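PDB 1K68: phytochrome Response Regulator RcpA from Tolypothrix sp. PCC 7601, which probably relays light signals from a cyanobacterial phytochrome as a CheY-like response regulator that is phosphorylated on an aspartate and forms a homodimer. Local coordinates for residues K4-E9 with M41-Q46. Sequence-based numbering, arbitrary orientation.
Sequences KIFLVE and MAYLRQ
Tyr43 reaches back from the last turn of helix 37-44 to strand 4-8, and its side chain is met along its whole length. At the root, CB lies 3.5 Å from Phe6 CZ. The ring then slides over that of Phe6 in an offset stack, with centroids 4.4 Å apart and planes 20° from parallel. CG and CD2 carry the closest part of the overlap: Phe6 CE1 sits over one face of the tyrosine ring, displaced toward its rim, and comes to 3.3 Å from Tyr43 CD2. Further out, Tyr43 CE2 lies 3.7 Å from Phe6 CE1, and at the tip OH accepts a hydrogen bond of 2.7 Å from Lys4 NZ, which arrives at the ring edge, near its plane. Because the lysine chain is extended except for a bend at chi3 (-75°), its amine swings round to meet a phenol coming from the opposite direction. Ser54 O also accepts a bond from this buried amine, and the lysine charge probably polarises the phenol.

In the CheY-like (beta/alpha)5 receiver fold, strand 4-8 lies between strands 30-34 and 58-60 of the parallel sheet, and helix 37-44 packs against one side of that sheet through this contact. Lys4 and Phe6, two residues apart on the strand, project from the same face and so engage the same tyrosine.

Leu44 meets the CD2-CE2 side of the Phe6 ring, away from the CE1 that Tyr43 covers but on the same side of the ring plane as the tyrosine. Leu44 CD2 comes obliquely to 3.9 Å from Phe6 CD2, while Leu44 CG lies equally close to Phe6 CE2. Leu44 CD1 extends the chain (chi2 173°), leaving CD2 as the touching branch. Leu44 also touches Ile59 of strand 58-60 and Ile77 of helix 70-79.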
# COMPACT_ATOMS: atom_id res chain seq x y z
N LYS A 4 -19.93 -3.17 -6.14
CA LYS A 4 -18.86 -2.52 -6.90
C LYS A 4 -18.59 -1.11 -6.39
O LYS A 4 -19.51 -0.34 -6.16
CB LYS A 4 -19.21 -2.44 -8.39
CG LYS A 4 -18.13 -1.68 -9.18
CD LYS A 4 -18.52 -1.37 -10.61
CE LYS A 4 -18.45 -2.60 -11.51
NZ LYS A 4 -18.70 -2.22 -12.93
N ILE A 5 -17.31 -0.79 -6.24
CA ILE A 5 -16.88 0.51 -5.78
C ILE A 5 -16.11 1.19 -6.91
O ILE A 5 -15.17 0.61 -7.46
CB ILE A 5 -15.97 0.39 -4.55
CG1 ILE A 5 -16.74 -0.32 -3.44
CG2 ILE A 5 -15.52 1.75 -4.09
CD1 ILE A 5 -15.85 -0.74 -2.30
N PHE A 6 -16.53 2.40 -7.26
CA PHE A 6 -15.90 3.17 -8.32
C PHE A 6 -15.04 4.26 -7.68
O PHE A 6 -15.56 5.19 -7.05
CB PHE A 6 -16.99 3.77 -9.22
CG PHE A 6 -16.48 4.34 -10.51
CD1 PHE A 6 -15.73 3.56 -11.38
CD2 PHE A 6 -16.79 5.64 -10.88
CE1 PHE A 6 -15.30 4.07 -12.61
CE2 PHE A 6 -16.37 6.17 -12.10
CZ PHE A 6 -15.62 5.38 -12.97
N LEU A 7 -13.73 4.12 -7.82
CA LEU A 7 -12.77 5.06 -7.27
C LEU A 7 -12.24 5.96 -8.37
O LEU A 7 -11.60 5.48 -9.32
CB LEU A 7 -11.62 4.30 -6.62
CG LEU A 7 -10.37 5.07 -6.16
CD1 LEU A 7 -10.72 6.07 -5.05
CD2 LEU A 7 -9.34 4.08 -5.66
N VAL A 8 -12.52 7.26 -8.25
CA VAL A 8 -12.07 8.26 -9.20
C VAL A 8 -10.94 9.01 -8.48
O VAL A 8 -11.19 9.87 -7.64
CB VAL A 8 -13.20 9.24 -9.58
CG1 VAL A 8 -12.71 10.18 -10.67
CG2 VAL A 8 -14.43 8.47 -10.05
N GLU A 9 -9.70 8.65 -8.82
CA GLU A 9 -8.50 9.21 -8.18
C GLU A 9 -7.28 9.05 -9.09
O GLU A 9 -7.14 8.04 -9.77
CB GLU A 9 -8.27 8.46 -6.87
CG GLU A 9 -6.92 8.66 -6.23
CD GLU A 9 -6.76 10.05 -5.66
OE1 GLU A 9 -5.96 10.83 -6.20
OE2 GLU A 9 -7.46 10.35 -4.66
N MET A 41 -16.99 10.17 -15.93
CA MET A 41 -18.32 10.36 -16.51
C MET A 41 -18.62 9.37 -17.63
O MET A 41 -19.73 8.86 -17.71
CB MET A 41 -18.46 11.80 -17.01
CG MET A 41 -18.40 12.83 -15.90
SD MET A 41 -19.59 12.46 -14.60
CE MET A 41 -21.11 12.94 -15.44
N ALA A 42 -17.64 9.10 -18.49
CA ALA A 42 -17.86 8.16 -19.58
C ALA A 42 -18.26 6.80 -19.01
O ALA A 42 -19.20 6.16 -19.49
CB ALA A 42 -16.58 8.03 -20.42
N TYR A 43 -17.55 6.36 -17.98
CA TYR A 43 -17.81 5.08 -17.34
C TYR A 43 -19.21 5.05 -16.72
O TYR A 43 -19.95 4.08 -16.89
CB TYR A 43 -16.76 4.81 -16.25
CG TYR A 43 -16.81 3.43 -15.64
CD1 TYR A 43 -15.92 2.43 -16.05
CD2 TYR A 43 -17.76 3.11 -14.67
CE1 TYR A 43 -15.98 1.15 -15.49
CE2 TYR A 43 -17.83 1.83 -14.12
CZ TYR A 43 -16.94 0.86 -14.53
OH TYR A 43 -17.02 -0.40 -13.98
N LEU A 44 -19.57 6.11 -15.99
CA LEU A 44 -20.87 6.17 -15.34
C LEU A 44 -22.03 6.27 -16.33
O LEU A 44 -23.13 5.79 -16.06
CB LEU A 44 -20.92 7.33 -14.34
CG LEU A 44 -19.94 7.18 -13.17
CD1 LEU A 44 -19.92 8.46 -12.32
CD2 LEU A 44 -20.35 5.99 -12.32
N ARG A 45 -21.80 6.91 -17.47
CA ARG A 45 -22.85 7.02 -18.48
C ARG A 45 -22.77 5.86 -19.45
O ARG A 45 -23.46 5.84 -20.47
CB ARG A 45 -22.75 8.34 -19.24
CG ARG A 45 -23.07 9.58 -18.43
CD ARG A 45 -23.16 10.80 -19.33
NE ARG A 45 -23.31 12.05 -18.60
CZ ARG A 45 -24.31 12.33 -17.78
NH1 ARG A 45 -25.28 11.44 -17.58
NH2 ARG A 45 -24.36 13.50 -17.16
N GLN A 46 -21.93 4.88 -19.13
CA GLN A 46 -21.76 3.70 -19.97
C GLN A 46 -21.59 4.09 -21.44
O GLN A 46 -22.29 3.58 -22.31
CB GLN A 46 -22.97 2.77 -19.82
CG GLN A 46 -23.09 2.11 -18.46
CD GLN A 46 -24.42 1.42 -18.26
OE1 GLN A 46 -24.62 0.70 -17.28
NE2 GLN A 46 -25.34 1.63 -19.19